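Long-range contact in serine protease pet (Escherichia coli, PDB 4OM9), which acts as a secreted autotransporter serine protease and enterotoxin of enteroaggregative strains, probably cleaving alpha-fodrin in host cells: residues A[422-427]-A[441-446]. Sequence-based numbering, arbitrary orientation.
Sequences IFFTEN and KKIAAT
The F424 ring turns an edge to the backbone of A444, with the carbonyl carbon of A444 in the ring plane and its oxygen close to that plane. The ring carbon CD1 lies 3.2 Å from A444 O. I443 CG2 approaches the same ring obliquely, 4.0 Å from CE1. The two segments belong to neighbouring turns of the right-handed beta-helix of the passenger domain. Strand 422-424 runs parallel to the short, weakly bonded strand 444-445 on one face of the helix. The F423 ring is on the other face of the sheet, where its CD2 meets A444 CB obliquely at 3.6 Å.

F423 and F424 leave the strand on opposite faces, F423 beside A444 and F424 beside A445. CG of F424 lies anti to its own carbonyl carbon (chi1 -47°), which brings CD1 close to A444 O. V399 and T450 also touch F424, and I629 touches F423.

The backbone of F424 uses both of its polar groups across the contact. Its N-H donates to A444 O at 3.0 Å, and its carbonyl O accepts from T446 N at 3.2 Å. A444 O also receives a CA-H contact from F423. Next to these bonds the pairing is interrupted. A444 is the centre of an inverse gamma turn, closed by a weak bond from A445 N to I443 O. A water bridges the strands here, giving a hydrogen to I422 O and accepting one from A444 N.

At the other end, CB of T446 is directed toward segment 422-427. The CG2 of T446 lies 3.4 Å from F424 O, and its OG1 sits 3.3 Å from the carbonyl carbon of T425.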
ATOM      1  N   ILE A 422     -11.422  13.927  16.669  1.00 28.09           N
ATOM      2  CA  ILE A 422     -10.844  12.621  16.940  1.00 27.85           C
ATOM      3  C   ILE A 422      -9.440  12.503  16.319  1.00 28.48           C
ATOM      4  O   ILE A 422      -9.128  13.050  15.247  1.00 28.83           O
ATOM      5  CB  ILE A 422     -11.796  11.485  16.468  1.00 27.04           C
ATOM      6  CG1 ILE A 422     -11.235  10.109  16.857  1.00 26.86           C
ATOM      7  CG2 ILE A 422     -12.128  11.601  14.975  1.00 26.95           C
ATOM      8  CD1 ILE A 422     -12.259   8.991  16.870  1.00 26.12           C
ATOM      9  N   PHE A 423      -8.569  11.833  17.053  1.00 29.34           N
ATOM     10  CA  PHE A 423      -7.144  11.852  16.781  1.00 31.98           C
ATOM     11  C   PHE A 423      -6.640  10.460  17.061  1.00 31.29           C
ATOM     12  O   PHE A 423      -7.023   9.852  18.060  1.00 31.14           O
ATOM     13  CB  PHE A 423      -6.421  12.901  17.641  1.00 32.56           C
ATOM     14  CG  PHE A 423      -6.991  14.290  17.500  1.00 34.17           C
ATOM     15  CD1 PHE A 423      -8.123  14.673  18.220  1.00 30.76           C
ATOM     16  CD2 PHE A 423      -6.411  15.208  16.628  1.00 35.40           C
ATOM     17  CE1 PHE A 423      -8.673  15.943  18.062  1.00 34.52           C
ATOM     18  CE2 PHE A 423      -6.953  16.479  16.467  1.00 33.03           C
ATOM     19  CZ  PHE A 423      -8.080  16.846  17.185  1.00 34.56           C
ATOM     20  N   PHE A 424      -5.809   9.951  16.156  1.00 29.76           N
ATOM     21  CA  PHE A 424      -5.310   8.598  16.234  1.00 29.75           C
ATOM     22  C   PHE A 424      -3.801   8.653  16.254  1.00 30.78           C
ATOM     23  O   PHE A 424      -3.222   9.006  15.236  1.00 31.32           O
ATOM     24  CB  PHE A 424      -5.754   7.765  15.033  1.00 29.35           C
ATOM     25  CG  PHE A 424      -7.223   7.884  14.673  1.00 28.49           C
ATOM     26  CD1 PHE A 424      -7.698   8.977  13.970  1.00 28.48           C
ATOM     27  CD2 PHE A 424      -8.104   6.856  14.967  1.00 27.77           C
ATOM     28  CE1 PHE A 424      -9.046   9.075  13.634  1.00 27.78           C
ATOM     29  CE2 PHE A 424      -9.453   6.938  14.611  1.00 27.07           C
ATOM     30  CZ  PHE A 424      -9.928   8.049  13.961  1.00 27.08           C
ATOM     31  N   THR A 425      -3.156   8.343  17.393  1.00 31.13           N
ATOM     32  CA  THR A 425      -1.698   8.247  17.400  1.00 32.19           C
ATOM     33  C   THR A 425      -1.231   6.923  16.870  1.00 32.33           C
ATOM     34  O   THR A 425      -1.983   6.186  16.249  1.00 31.67           O
ATOM     35  CB  THR A 425      -1.041   8.340  18.786  1.00 32.68           C
ATOM     36  OG1 THR A 425      -2.019   8.232  19.816  1.00 35.01           O
ATOM     37  CG2 THR A 425      -0.193   9.578  18.938  1.00 33.65           C
ATOM     38  N   GLU A 426       0.019   6.628  17.224  1.00 33.28           N
ATOM     39  CA  GLU A 426       0.747   5.441  16.819  1.00 34.25           C
ATOM     40  C   GLU A 426      -0.124   4.207  16.983  1.00 32.88           C
ATOM     41  O   GLU A 426      -0.707   3.993  18.052  1.00 32.31           O
ATOM     42  CB  GLU A 426       2.044   5.318  17.646  1.00 37.18           C
ATOM     43  CG  GLU A 426       3.104   4.364  17.076  1.00 46.60           C
ATOM     44  CD  GLU A 426       4.363   4.279  17.957  1.00 55.35           C
ATOM     45  OE1 GLU A 426       5.440   4.710  17.497  1.00 56.60           O
ATOM     46  OE2 GLU A 426       4.271   3.784  19.108  1.00 56.43           O
ATOM     47  N   ASN A 427      -0.237   3.444  15.897  1.00 32.83           N
ATOM     48  CA  ASN A 427      -0.992   2.187  15.820  1.00 32.17           C
ATOM     49  C   ASN A 427      -2.500   2.387  15.766  1.00 30.99           C
ATOM     50  O   ASN A 427      -3.243   1.458  15.437  1.00 30.45           O
ATOM     51  CB  ASN A 427      -0.617   1.253  16.971  1.00 32.35           C
ATOM     52  CG  ASN A 427       0.829   0.748  16.867  1.00 36.18           C
ATOM     53  OD1 ASN A 427       1.346   0.520  15.770  1.00 37.08           O
ATOM     54  ND2 ASN A 427       1.483   0.585  18.009  1.00 40.78           N
ATOM     55  N   LYS A 441     -13.002  17.851   7.417  1.00 26.57           N
ATOM     56  CA  LYS A 441     -12.094  18.657   6.648  1.00 26.97           C
ATOM     57  C   LYS A 441     -10.794  17.840   6.464  1.00 30.78           C
ATOM     58  O   LYS A 441     -10.225  17.791   5.375  1.00 30.85           O
ATOM     59  CB  LYS A 441     -11.828  19.967   7.373  1.00 30.63           C
ATOM     60  CG  LYS A 441     -11.170  21.045   6.558  1.00 37.99           C
ATOM     61  CD  LYS A 441     -12.163  22.149   6.192  1.00 44.60           C
ATOM     62  CE  LYS A 441     -11.408  23.431   5.839  1.00 54.78           C
ATOM     63  NZ  LYS A 441     -10.188  23.156   4.993  1.00 54.21           N
ATOM     64  N   LYS A 442     -10.358  17.189   7.550  1.00 37.69           N
ATOM     65  CA  LYS A 442      -9.144  16.360   7.594  1.00 36.53           C
ATOM     66  C   LYS A 442      -9.272  15.261   8.658  1.00 36.49           C
ATOM     67  O   LYS A 442      -9.732  15.529   9.770  1.00 34.06           O
ATOM     68  CB  LYS A 442      -7.902  17.212   7.894  1.00 37.05           C
ATOM     69  CG  LYS A 442      -7.333  17.947   6.697  1.00 42.17           C
ATOM     70  CD  LYS A 442      -6.053  18.703   7.034  1.00 43.79           C
ATOM     71  CE  LYS A 442      -6.327  19.975   7.830  1.00 49.46           C
ATOM     72  NZ  LYS A 442      -5.198  20.944   7.709  1.00 58.94           N
ATOM     73  N   ILE A 443      -8.887  14.028   8.325  1.00 30.46           N
ATOM     74  CA  ILE A 443      -8.781  13.000   9.358  1.00 31.21           C
ATOM     75  C   ILE A 443      -7.406  13.063  10.006  1.00 31.38           C
ATOM     76  O   ILE A 443      -6.393  12.989   9.306  1.00 29.43           O
ATOM     77  CB  ILE A 443      -8.967  11.585   8.824  1.00 30.27           C
ATOM     78  CG1 ILE A 443     -10.279  11.448   8.085  1.00 29.04           C
ATOM     79  CG2 ILE A 443      -8.890  10.590   9.975  1.00 27.37           C
ATOM     80  CD1 ILE A 443     -10.181  10.480   6.868  1.00 30.08           C
ATOM     81  N   ALA A 444      -7.362  13.186  11.330  1.00 29.05           N
ATOM     82  CA  ALA A 444      -6.085  13.267  12.022  1.00 28.41           C
ATOM     83  C   ALA A 444      -5.546  11.888  12.427  1.00 29.82           C
ATOM     84  O   ALA A 444      -5.671  11.461  13.589  1.00 29.27           O
ATOM     85  CB  ALA A 444      -6.198  14.162  13.231  1.00 28.84           C
ATOM     86  N   ALA A 445      -4.911  11.224  11.454  1.00 25.06           N
ATOM     87  CA  ALA A 445      -4.405   9.867  11.599  1.00 24.11           C
ATOM     88  C   ALA A 445      -2.921   9.911  11.385  1.00 24.44           C
ATOM     89  O   ALA A 445      -2.496  10.578  10.448  1.00 25.52           O
ATOM     90  CB  ALA A 445      -5.074   8.948  10.591  1.00 24.19           C
ATOM     91  N   THR A 446      -2.119   9.254  12.239  1.00 31.02           N
ATOM     92  CA  THR A 446      -0.665   9.274  12.017  1.00 33.10           C
ATOM     93  C   THR A 446      -0.198   8.133  11.148  1.00 31.01           C
ATOM     94  O   THR A 446       0.799   8.264  10.480  1.00 32.16           O
ATOM     95  CB  THR A 446       0.178   9.232  13.330  1.00 36.06           C
ATOM     96  OG1 THR A 446      -0.008   7.982  14.022  1.00 34.98           O
ATOM     97  CG2 THR A 446      -0.257  10.295  14.223  1.00 36.85           C
TER
HETATM   98  O   HOH W   1      -9.883  13.247  12.779  1.00 30.72           O